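Local coordinates for ABC transporter ATP-binding protein (Sulfolobus tokodaii, PDB 2PJZ) that probably binds and hydrolyses ATP as the nucleotide-binding subunit of an ABC transporter, perhaps one for cobalt, at residues A[162-167]-A[182-187]; A[170-175]-A[189-194]. All blocks are in the same frame, centred on the assembly; numbering follows the deposited sequence.

Contact 1: residues A[162-167]-A[182-187]; sequences ARRHVI and THELDM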
# COMPACT_ATOMS: atom_id res chain seq x y z
N ALA A 162 -2.67 -9.40 -16.96
CA ALA A 162 -1.59 -10.38 -16.99
C ALA A 162 -0.39 -9.95 -16.15
O ALA A 162 0.13 -10.73 -15.35
CB ALA A 162 -1.16 -10.69 -18.45
N ARG A 163 0.02 -8.70 -16.31
CA ARG A 163 1.16 -8.17 -15.56
C ARG A 163 0.83 -7.95 -14.08
O ARG A 163 1.72 -8.01 -13.24
CB ARG A 163 1.71 -6.90 -16.21
CG ARG A 163 2.44 -7.23 -17.49
CD ARG A 163 2.83 -6.00 -18.27
NE ARG A 163 3.24 -6.40 -19.61
CZ ARG A 163 3.90 -5.63 -20.46
NH1 ARG A 163 4.23 -4.39 -20.12
NH2 ARG A 163 4.21 -6.10 -21.66
N ARG A 164 -0.44 -7.72 -13.77
CA ARG A 164 -0.88 -7.69 -12.37
C ARG A 164 -0.61 -9.02 -11.67
O ARG A 164 -0.18 -9.05 -10.50
CB ARG A 164 -2.35 -7.35 -12.26
CG ARG A 164 -2.67 -5.88 -12.44
CD ARG A 164 -4.16 -5.68 -12.46
NE ARG A 164 -4.51 -4.29 -12.19
CZ ARG A 164 -5.70 -3.86 -11.79
NH1 ARG A 164 -6.71 -4.71 -11.62
NH2 ARG A 164 -5.90 -2.57 -11.56
N HIS A 165 -0.90 -10.11 -12.38
CA HIS A 165 -0.65 -11.44 -11.87
C HIS A 165 0.82 -11.76 -11.71
O HIS A 165 1.21 -12.40 -10.72
CB HIS A 165 -1.35 -12.47 -12.76
CG HIS A 165 -2.79 -12.64 -12.41
ND1 HIS A 165 -3.74 -11.69 -12.73
CD2 HIS A 165 -3.43 -13.58 -11.68
CE1 HIS A 165 -4.91 -12.07 -12.26
NE2 HIS A 165 -4.75 -13.21 -11.61
N VAL A 166 1.63 -11.32 -12.65
CA VAL A 166 3.08 -11.49 -12.57
C VAL A 166 3.67 -10.71 -11.36
O VAL A 166 4.40 -11.29 -10.54
CB VAL A 166 3.78 -11.12 -13.89
CG1 VAL A 166 5.29 -11.14 -13.73
CG2 VAL A 166 3.38 -12.12 -15.00
N ILE A 167 3.31 -9.44 -11.23
CA ILE A 167 3.86 -8.62 -10.14
C ILE A 167 3.34 -9.09 -8.77
O ILE A 167 4.05 -9.02 -7.78
CB ILE A 167 3.64 -7.09 -10.38
CG1 ILE A 167 4.63 -6.26 -9.54
CG2 ILE A 167 2.19 -6.69 -10.10
CD1 ILE A 167 6.07 -6.45 -9.90
N THR A 182 -4.03 0.43 -1.48
CA THR A 182 -4.79 0.40 -2.74
C THR A 182 -6.23 0.82 -2.57
O THR A 182 -6.83 0.64 -1.49
CB THR A 182 -4.74 -1.01 -3.41
OG1 THR A 182 -5.33 -0.93 -4.72
CG2 THR A 182 -5.49 -2.05 -2.54
N HIS A 183 -6.81 1.37 -3.65
CA HIS A 183 -8.23 1.67 -3.69
C HIS A 183 -8.98 0.61 -4.53
O HIS A 183 -10.21 0.61 -4.60
CB HIS A 183 -8.47 3.09 -4.26
CG HIS A 183 -8.19 3.20 -5.73
ND1 HIS A 183 -9.17 3.04 -6.68
CD2 HIS A 183 -7.05 3.48 -6.41
CE1 HIS A 183 -8.65 3.19 -7.89
NE2 HIS A 183 -7.37 3.45 -7.75
N GLU A 184 -8.21 -0.27 -5.17
CA GLU A 184 -8.72 -1.25 -6.14
C GLU A 184 -9.15 -2.58 -5.52
O GLU A 184 -8.36 -3.30 -4.94
CB GLU A 184 -7.66 -1.52 -7.21
CG GLU A 184 -7.11 -0.24 -7.76
CD GLU A 184 -6.33 -0.46 -9.01
OE1 GLU A 184 -5.26 -1.10 -8.93
OE2 GLU A 184 -6.78 0.03 -10.07
N LEU A 185 -10.42 -2.90 -5.65
CA LEU A 185 -10.98 -4.05 -4.97
C LEU A 185 -10.84 -5.32 -5.80
O LEU A 185 -10.90 -6.43 -5.26
CB LEU A 185 -12.46 -3.79 -4.64
CG LEU A 185 -12.79 -2.61 -3.72
CD1 LEU A 185 -14.27 -2.36 -3.76
CD2 LEU A 185 -12.32 -2.82 -2.28
N ASP A 186 -10.64 -5.16 -7.11
CA ASP A 186 -10.55 -6.30 -8.03
C ASP A 186 -9.27 -7.14 -7.85
O ASP A 186 -9.12 -8.21 -8.44
CB ASP A 186 -10.74 -5.83 -9.49
CG ASP A 186 -9.61 -4.91 -10.00
OD1 ASP A 186 -8.66 -4.60 -9.24
OD2 ASP A 186 -9.66 -4.50 -11.19
N MET A 187 -8.35 -6.65 -7.01
CA MET A 187 -7.11 -7.35 -6.79
C MET A 187 -7.09 -8.20 -5.52
O MET A 187 -6.19 -9.03 -5.34
CB MET A 187 -5.94 -6.37 -6.79
CG MET A 187 -4.76 -7.00 -7.48
SD MET A 187 -5.14 -6.90 -9.22
CE MET A 187 -4.82 -8.58 -9.79
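R164 reaches out from helix 161-173 and meets three side chains of the loop after strand 177-182: E184, D186 and M187. At the end of strand 177-182 an ST turn forms, T182 OG1 accepting from the backbone N of E184 at 3.0 Å. The next residue, H183, lays one face of its imidazole against the CG of E184, which sits over the ring centre. E184 then directs its extended chain at the arginine. Its OE1 makes a salt bridge with R164 NH2 at 3.1 Å, the carboxylate standing steeply across the guanidinium. D186 takes the other terminal nitrogen: R164 NH1 donates to D186 OD2 over 3.0 Å, with an N-H...O angle of 153°, and only weakly to OD1. OD2 lies at the guanidinium edge, near its plane; the donor approaches from above the carboxylate plane, and the two groups stand 87° apart. M187 follows, its chain bent at chi2 and chi3, which brings SD to 3.6 Å from R164 CD and CE to 3.7 Å from R164 CB. CE also comes near H165 CE1, at 4.3 Å. The arginine reaches both acids because its chain is extended from CG to NE (chi2 174°), and NE is held by the carbonyl O of F156. With an alanine here, the carboxylates of E184 and D186 would probably lose the positive charge they share, and the thioether of M187 the aliphatic chain it packs on. T182 OG1 and H183 N both bond to the carboxylate of E154, and H183 sits where ABC ATPases carry their conserved histidine, consistent with the H-loop beside the ATP site; the salt-bridge network of R164, E184 and D186 ties the helix to the loop just after it.

Contact 2: residues A[170-175]-A[189-194]; sequences YIKEYG and NLYKEY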
# COMPACT_ATOMS: atom_id res chain seq x y z
N TYR A 170 5.49 -11.76 -7.38
CA TYR A 170 6.72 -11.22 -6.76
C TYR A 170 6.46 -10.51 -5.43
O TYR A 170 7.28 -10.58 -4.50
CB TYR A 170 7.44 -10.29 -7.73
CG TYR A 170 8.14 -11.03 -8.84
CD1 TYR A 170 9.16 -11.93 -8.55
CD2 TYR A 170 7.80 -10.81 -10.17
CE1 TYR A 170 9.82 -12.61 -9.57
CE2 TYR A 170 8.45 -11.49 -11.20
CZ TYR A 170 9.45 -12.38 -10.89
OH TYR A 170 10.10 -13.04 -11.91
N ILE A 171 5.35 -9.79 -5.37
CA ILE A 171 4.91 -9.11 -4.14
C ILE A 171 4.74 -10.15 -3.04
O ILE A 171 5.12 -9.92 -1.89
CB ILE A 171 3.59 -8.28 -4.41
CG1 ILE A 171 3.93 -7.05 -5.26
CG2 ILE A 171 2.88 -7.88 -3.09
CD1 ILE A 171 2.74 -6.27 -5.81
N LYS A 172 4.18 -11.30 -3.39
CA LYS A 172 3.93 -12.33 -2.39
C LYS A 172 5.20 -13.06 -1.96
O LYS A 172 5.32 -13.48 -0.80
CB LYS A 172 2.79 -13.26 -2.84
CG LYS A 172 1.45 -12.47 -3.00
CD LYS A 172 0.38 -13.24 -3.82
CE LYS A 172 -0.33 -14.30 -3.01
NZ LYS A 172 -1.44 -14.88 -3.86
N GLU A 173 6.16 -13.17 -2.88
CA GLU A 173 7.41 -13.89 -2.63
C GLU A 173 8.45 -13.06 -1.89
O GLU A 173 9.18 -13.59 -1.03
CB GLU A 173 8.00 -14.43 -3.93
CG GLU A 173 9.41 -15.01 -3.76
CD GLU A 173 9.91 -15.71 -4.99
OE1 GLU A 173 9.35 -15.44 -6.09
OE2 GLU A 173 10.86 -16.53 -4.85
N TYR A 174 8.51 -11.76 -2.19
CA TYR A 174 9.53 -10.88 -1.62
C TYR A 174 8.95 -9.85 -0.62
O TYR A 174 7.74 -9.55 -0.62
CB TYR A 174 10.33 -10.21 -2.75
CG TYR A 174 11.10 -11.22 -3.58
CD1 TYR A 174 12.28 -11.77 -3.09
CD2 TYR A 174 10.62 -11.66 -4.82
CE1 TYR A 174 13.00 -12.71 -3.82
CE2 TYR A 174 11.34 -12.62 -5.57
CZ TYR A 174 12.52 -13.13 -5.06
OH TYR A 174 13.26 -14.06 -5.77
N GLY A 175 9.81 -9.33 0.26
CA GLY A 175 9.37 -8.46 1.37
C GLY A 175 8.35 -9.10 2.32
O GLY A 175 7.16 -8.82 2.24
N ASN A 189 -8.70 -10.76 -4.51
CA ASN A 189 -8.87 -12.20 -4.66
C ASN A 189 -7.54 -12.92 -4.73
O ASN A 189 -7.48 -14.14 -4.60
CB ASN A 189 -9.67 -12.51 -5.93
CG ASN A 189 -8.91 -12.13 -7.17
OD1 ASN A 189 -9.05 -11.01 -7.69
ND2 ASN A 189 -8.04 -13.03 -7.63
N LEU A 190 -6.48 -12.18 -4.99
CA LEU A 190 -5.13 -12.76 -4.99
C LEU A 190 -4.47 -12.63 -3.62
O LEU A 190 -3.35 -13.11 -3.42
CB LEU A 190 -4.26 -12.08 -6.05
CG LEU A 190 -4.47 -12.49 -7.52
CD1 LEU A 190 -3.52 -11.69 -8.38
CD2 LEU A 190 -4.26 -13.99 -7.71
N TYR A 191 -5.16 -12.00 -2.67
CA TYR A 191 -4.56 -11.70 -1.37
C TYR A 191 -5.38 -12.20 -0.19
O TYR A 191 -5.35 -11.59 0.87
CB TYR A 191 -4.25 -10.20 -1.25
CG TYR A 191 -3.13 -9.80 -2.16
CD1 TYR A 191 -1.81 -9.82 -1.73
CD2 TYR A 191 -3.39 -9.47 -3.50
CE1 TYR A 191 -0.77 -9.49 -2.59
CE2 TYR A 191 -2.36 -9.14 -4.36
CZ TYR A 191 -1.05 -9.14 -3.90
OH TYR A 191 -0.04 -8.81 -4.77
N LYS A 192 -6.05 -13.34 -0.37
CA LYS A 192 -6.94 -13.93 0.64
C LYS A 192 -6.25 -14.24 1.94
O LYS A 192 -6.86 -14.11 3.02
CB LYS A 192 -7.61 -15.22 0.11
CG LYS A 192 -8.37 -15.03 -1.17
CD LYS A 192 -8.87 -16.37 -1.76
CE LYS A 192 -9.91 -16.09 -2.84
NZ LYS A 192 -10.60 -17.36 -3.27
N GLU A 193 -4.98 -14.61 1.87
CA GLU A 193 -4.25 -14.99 3.08
C GLU A 193 -3.75 -13.77 3.88
O GLU A 193 -3.12 -13.92 4.95
CB GLU A 193 -3.12 -15.99 2.76
CG GLU A 193 -1.94 -15.46 1.92
CD GLU A 193 -2.13 -15.40 0.39
OE1 GLU A 193 -1.20 -15.89 -0.31
OE2 GLU A 193 -3.14 -14.84 -0.11
N TYR A 194 -4.07 -12.58 3.40
CA TYR A 194 -3.54 -11.32 3.99
C TYR A 194 -4.57 -10.66 4.86
O TYR A 194 -5.75 -10.95 4.73
CB TYR A 194 -3.09 -10.36 2.89
CG TYR A 194 -1.85 -10.83 2.22
CD1 TYR A 194 -0.74 -10.00 2.09
CD2 TYR A 194 -1.79 -12.11 1.69
CE1 TYR A 194 0.43 -10.48 1.46
CE2 TYR A 194 -0.65 -12.58 1.09
CZ TYR A 194 0.45 -11.78 0.97
OH TYR A 194 1.54 -12.33 0.34
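K172 runs past Y191 and Y194, crossing both obliquely. Its CG lies 3.7 Å from Y191 CE1 and 3.3 Å from Y194 OH. A bend at chi3 (79°) then turns the ammonium toward the backbone, where NZ donates to L190 O at 2.6 Å, in the carbonyl plane and with a C=O...N angle of 153°. NZ stands nearly on the normal of the Y191 ring but 5.5 Å from its centroid, at most a weak cation-pi attraction. The salt bridge to E193 is likewise long, 3.7 Å from NZ to OE1, and the carboxylate lies closer to CE. I171 meets Y191 at about a right angle, its CG2 at the ring edge, 3.5 Å from OH. The tyrosines also touch each other: Y191 CD1 sits over the centre of one face of Y194. Their hydroxyls bond elsewhere, Y191 OH to S168 OG and Y194 OH to K32 NZ. The type I turn from Y191 to Y194 thus packs against the end of helix 161-173 and leads into strand 195-200, while I171 also touches T139 and L143 of helix 131-144.

Contacts 1 and 2 lie with their centres 11 Å apart, side by side along helix 161-173. In chain order the helix supplies 162-167 and then 170-175; strand 177-182 follows, and the loop before strand 195-200 supplies 182-187 and then 189-194. The two contacts pair helix and loop in the same order along the chain, early with early and late with late. H165 NE2 meets L190 CD1 at 3.8 Å, joining the two by packing. Together they hold the long connection between two parallel strands of the six-stranded mixed sheet against the helix, from just after the probable H-loop histidine, at E184, to the residue before strand 195-200.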